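Local coordinates for protein transcriptional regulator (Streptococcus thermophilus LMD-9, PDB 5JUF) that activates transcription of competence genes as the quorum-sensing regulator of the ComRS system, probably binding DNA once its peptide pheromone is sensed, at residues I196-D200 and A235-S240; Y78-K82 and E119-L123. All coordinates share one frame; numbering follows the deposited sequence.

Contact 1 of 2, residues I196-D200 and A235-S240; sequences IWTDD and AVIEKS
In the tetratricopeptide-type domain, the connection between helix 181-192 and helix 200-219 runs along the C-terminal part of helix 226-240, and Ile196, Lys239, Asp200 and Ser240 carry the contact. Ile196 supplies the apolar part. Its CD1 lies 3.7 Å from Ala235 CB and equally close to Val236 CG2, and the side chains of Ile196 and Val236 cross at about a right angle. The other branch turns to the lysine: Ile196 CG2 sits 3.6 Å from Lys239 CG. With CG1 anti to the carbonyl carbon (chi1 -54°), one branch goes to Ala235 and Val236 and the other to Lys239. The chain of Lys239 bends at chi2 and chi3 and lies along the loop. Lys239 CE comes to 3.3 Å from Trp197 O, and Lys239 NZ ends 3.8 Å from Thr198 CG2. The lysine thus covers the loop mainly with its methylenes.

The polar link is at the other end of the contact. Ser240 OG donates to Asp200 OD1 over 2.8 Å. The hydroxyl meets the anti side of that oxygen, 29° out of the carboxylate plane. Asn203, one turn into helix 200-219, joins through its ND2, which is hydrogen-bonded to both Ser240 OG and Trp197 O. The serine hydroxyl is therefore tied to two side chains of that helix, and the same amide reaches back to the loop. Asp199 points away from helix 226-240 and caps the start of helix 200-219, with OD1 hydrogen-bonded to Tyr202 N. An N-capped helix start whose first turn is tied to the C-terminal part of the next helix in the chain is consistent with the antiparallel helix pairs of a tetratricopeptide-like superhelix.

Contact 2 of 2, residues Y78-K82 and E119-L123; sequences YYEMK and ELLTL
Tyr78 and Lys82, one turn apart on helix 76-86, both reach Glu119 of helix 117-130. The hydrogen bonds centre on Glu119 OE1. Tyr78 OH donates to Glu119 OE1 over 2.7 Å, on the anti side and 18° out of the carboxylate plane. The ring and carboxylate planes stand 82° apart, and the oxygen lies at the ring edge.

The salt bridge uses the other side of the same atom. Lys82 NZ donates to the syn lone pair of Glu119 OE1 over 2.8 Å, and makes a weak 3.3 Å bond to Glu119 OE2. The lysine chain is extended, with CG anti to the backbone N (chi1 179°), which carries the ammonium across the gap between helices with segment axes that come no closer than 12.9 Å. Two donors fix OE1, and the buried charges probably stabilise each other.

One water extends the network. It donates to Glu119 OE2 at 2.6 Å and is also hydrogen-bonded to Tyr79 OH.

Apolar contacts flank the polar group. Leu123 CD1 approaches the edge of the Tyr78 ring, 4.2 Å from Tyr78 CE1. Lys82 CE rests 3.7 Å from Thr122 CG2.

Asn161 of helix 160-173 hydrogen-bonds to Lys82 NZ through OD1 and to Glu119 OE2 through ND2. Helix 94-111 packs on Tyr78 through Val107, while helix 139-152 covers Leu121 on helix 117-130.

Both contacts belong to the all-helical tetratricopeptide-type domain, and both segments of contact 2 precede those of contact 1 in the sequence. Their centres are 21 Å apart and their nearest atoms about 9 Å apart, so they do not touch. Contact 2 is buried and joins helix 76-86 to helix 117-130, in the early part of the domain. Contact 1 lies at the surface further along, between the loop before helix 200-219 and helix 226-240. They share no helix. Each joins elements 35 to 37 residues apart in sequence, consistent with a helical-repeat domain in which helices pack on others nearby in the chain.

Contact 1 of 2, residues I196-D200 and A235-S240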
# COMPACT_ATOMS: atom_id res chain seq x y z
N ILE A 196 -5.52 10.18 -11.00
CA ILE A 196 -6.44 10.39 -9.89
C ILE A 196 -7.85 10.38 -10.47
O ILE A 196 -8.20 11.26 -11.25
CB ILE A 196 -6.16 11.71 -9.17
CG1 ILE A 196 -4.69 11.77 -8.74
CG2 ILE A 196 -7.08 11.88 -7.97
CD1 ILE A 196 -4.23 13.19 -8.36
N TRP A 197 -8.65 9.38 -10.13
CA TRP A 197 -10.02 9.27 -10.59
C TRP A 197 -10.96 9.49 -9.40
O TRP A 197 -10.61 10.21 -8.45
CB TRP A 197 -10.22 7.93 -11.29
CG TRP A 197 -9.98 8.00 -12.76
CD1 TRP A 197 -8.78 8.19 -13.39
CD2 TRP A 197 -10.96 7.88 -13.80
NE1 TRP A 197 -8.96 8.19 -14.76
CE2 TRP A 197 -10.29 8.00 -15.03
CE3 TRP A 197 -12.35 7.67 -13.80
CZ2 TRP A 197 -10.95 7.93 -16.26
CZ3 TRP A 197 -13.01 7.60 -15.02
CH2 TRP A 197 -12.31 7.73 -16.23
N THR A 198 -12.13 8.84 -9.43
CA THR A 198 -13.15 9.01 -8.40
C THR A 198 -13.20 7.83 -7.43
O THR A 198 -14.25 7.59 -6.83
CB THR A 198 -14.52 9.21 -9.05
OG1 THR A 198 -14.77 8.11 -9.94
CG2 THR A 198 -14.54 10.50 -9.84
N ASP A 199 -12.10 7.09 -7.29
CA ASP A 199 -12.04 5.96 -6.38
C ASP A 199 -11.44 6.48 -5.08
O ASP A 199 -10.22 6.65 -4.97
CB ASP A 199 -11.23 4.82 -7.00
CG ASP A 199 -11.16 3.58 -6.11
OD1 ASP A 199 -11.56 3.63 -4.93
OD2 ASP A 199 -10.69 2.53 -6.60
N ASP A 200 -12.29 6.76 -4.09
CA ASP A 200 -11.82 7.33 -2.83
C ASP A 200 -10.89 6.39 -2.09
O ASP A 200 -9.98 6.84 -1.38
CB ASP A 200 -13.00 7.67 -1.92
CG ASP A 200 -13.83 8.82 -2.43
OD1 ASP A 200 -13.32 9.62 -3.25
OD2 ASP A 200 -15.00 8.92 -2.02
N ALA A 235 -4.11 17.68 -5.26
CA ALA A 235 -5.07 17.23 -6.26
C ALA A 235 -5.89 16.05 -5.75
O ALA A 235 -7.11 15.98 -5.98
CB ALA A 235 -4.35 16.85 -7.56
N VAL A 236 -5.25 15.10 -5.06
CA VAL A 236 -5.99 14.02 -4.41
C VAL A 236 -6.98 14.58 -3.40
O VAL A 236 -8.14 14.15 -3.34
CB VAL A 236 -5.02 13.01 -3.75
CG1 VAL A 236 -5.79 12.00 -2.91
CG2 VAL A 236 -4.19 12.28 -4.80
N ILE A 237 -6.53 15.52 -2.56
CA ILE A 237 -7.43 16.10 -1.57
C ILE A 237 -8.66 16.69 -2.26
O ILE A 237 -9.79 16.54 -1.78
CB ILE A 237 -6.71 17.17 -0.72
CG1 ILE A 237 -5.76 16.48 0.27
CG2 ILE A 237 -7.73 18.08 -0.00
CD1 ILE A 237 -4.84 17.45 0.96
N GLU A 238 -8.46 17.36 -3.40
CA GLU A 238 -9.59 17.98 -4.08
C GLU A 238 -10.50 16.92 -4.70
O GLU A 238 -11.73 17.05 -4.65
CB GLU A 238 -9.09 18.96 -5.15
CG GLU A 238 -10.18 19.72 -5.89
CD GLU A 238 -10.82 20.81 -5.04
OE1 GLU A 238 -10.29 21.11 -3.94
OE2 GLU A 238 -11.85 21.37 -5.46
N LYS A 239 -9.93 15.87 -5.29
CA LYS A 239 -10.76 14.88 -5.97
C LYS A 239 -11.63 14.11 -4.98
O LYS A 239 -12.80 13.83 -5.26
CB LYS A 239 -9.90 13.92 -6.79
CG LYS A 239 -9.54 14.44 -8.17
CD LYS A 239 -10.77 14.63 -9.06
CE LYS A 239 -11.40 13.30 -9.45
NZ LYS A 239 -12.26 13.45 -10.68
N SER A 240 -11.08 13.76 -3.82
CA SER A 240 -11.79 12.96 -2.83
C SER A 240 -12.26 13.77 -1.63
O SER A 240 -12.72 13.18 -0.65
CB SER A 240 -10.91 11.79 -2.37
OG SER A 240 -10.76 10.85 -3.42

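Contact 2 of 2, residues Y78-K82 and E119-L123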
# COMPACT_ATOMS: atom_id res chain seq x y z
N TYR A 78 -16.59 -8.80 1.60
CA TYR A 78 -15.17 -8.62 1.91
C TYR A 78 -14.67 -7.26 1.46
O TYR A 78 -14.01 -6.54 2.21
CB TYR A 78 -14.31 -9.70 1.25
CG TYR A 78 -12.84 -9.31 1.30
CD1 TYR A 78 -12.15 -9.32 2.50
CD2 TYR A 78 -12.16 -8.90 0.15
CE1 TYR A 78 -10.81 -8.94 2.58
CE2 TYR A 78 -10.82 -8.53 0.20
CZ TYR A 78 -10.15 -8.55 1.43
OH TYR A 78 -8.83 -8.19 1.52
N TYR A 79 -14.96 -6.91 0.20
CA TYR A 79 -14.49 -5.65 -0.35
C TYR A 79 -15.15 -4.47 0.35
O TYR A 79 -14.50 -3.46 0.62
CB TYR A 79 -14.74 -5.60 -1.85
CG TYR A 79 -13.88 -6.58 -2.62
CD1 TYR A 79 -12.50 -6.42 -2.69
CD2 TYR A 79 -14.44 -7.66 -3.29
CE1 TYR A 79 -11.70 -7.31 -3.38
CE2 TYR A 79 -13.65 -8.56 -4.00
CZ TYR A 79 -12.29 -8.37 -4.04
OH TYR A 79 -11.51 -9.24 -4.74
N GLU A 80 -16.45 -4.60 0.65
CA GLU A 80 -17.15 -3.60 1.46
C GLU A 80 -16.41 -3.34 2.77
O GLU A 80 -16.15 -2.18 3.13
CB GLU A 80 -18.59 -4.07 1.72
CG GLU A 80 -19.39 -3.16 2.64
CD GLU A 80 -20.83 -3.65 2.88
OE1 GLU A 80 -21.21 -4.73 2.36
OE2 GLU A 80 -21.57 -2.95 3.59
N MET A 81 -16.02 -4.40 3.49
CA MET A 81 -15.35 -4.20 4.77
C MET A 81 -13.92 -3.68 4.58
O MET A 81 -13.45 -2.84 5.34
CB MET A 81 -15.36 -5.49 5.59
CG MET A 81 -16.77 -5.97 5.98
SD MET A 81 -16.84 -7.67 6.63
CE MET A 81 -16.23 -7.46 8.31
N LYS A 82 -13.22 -4.18 3.56
CA LYS A 82 -11.87 -3.68 3.29
C LYS A 82 -11.90 -2.20 2.94
O LYS A 82 -11.12 -1.41 3.47
CB LYS A 82 -11.22 -4.49 2.17
CG LYS A 82 -9.79 -4.07 1.77
CD LYS A 82 -9.40 -4.81 0.48
CE LYS A 82 -7.99 -4.47 -0.03
NZ LYS A 82 -7.82 -4.96 -1.44
N GLU A 119 -4.44 -10.50 -1.17
CA GLU A 119 -5.35 -9.79 -0.27
C GLU A 119 -4.93 -9.97 1.18
O GLU A 119 -4.96 -9.01 1.96
CB GLU A 119 -6.79 -10.29 -0.47
CG GLU A 119 -7.39 -9.89 -1.80
CD GLU A 119 -7.57 -8.38 -1.93
OE1 GLU A 119 -7.77 -7.71 -0.89
OE2 GLU A 119 -7.50 -7.85 -3.06
N LEU A 120 -4.58 -11.19 1.57
CA LEU A 120 -4.11 -11.40 2.93
C LEU A 120 -2.87 -10.56 3.22
O LEU A 120 -2.73 -10.00 4.31
CB LEU A 120 -3.84 -12.89 3.17
CG LEU A 120 -5.06 -13.81 3.05
CD1 LEU A 120 -4.68 -15.30 3.03
CD2 LEU A 120 -6.03 -13.55 4.19
N LEU A 121 -1.97 -10.44 2.25
CA LEU A 121 -0.77 -9.63 2.48
C LEU A 121 -1.13 -8.16 2.67
O LEU A 121 -0.57 -7.48 3.55
CB LEU A 121 0.18 -9.82 1.30
CG LEU A 121 1.64 -9.35 1.39
CD1 LEU A 121 1.75 -7.99 0.82
CD2 LEU A 121 2.27 -9.43 2.78
N THR A 122 -2.06 -7.65 1.87
CA THR A 122 -2.61 -6.30 2.04
C THR A 122 -3.09 -6.06 3.46
O THR A 122 -2.82 -5.00 4.04
CB THR A 122 -3.76 -6.10 1.04
OG1 THR A 122 -3.20 -5.84 -0.25
CG2 THR A 122 -4.65 -4.97 1.46
N LEU A 123 -3.81 -7.02 4.04
CA LEU A 123 -4.28 -6.87 5.42
C LEU A 123 -3.12 -6.92 6.41
O LEU A 123 -3.11 -6.17 7.39
CB LEU A 123 -5.32 -7.95 5.75
CG LEU A 123 -6.59 -7.91 4.86
CD1 LEU A 123 -7.49 -9.10 5.13
CD2 LEU A 123 -7.35 -6.60 5.07
O HOH W 1 -8.97 -8.71 -4.97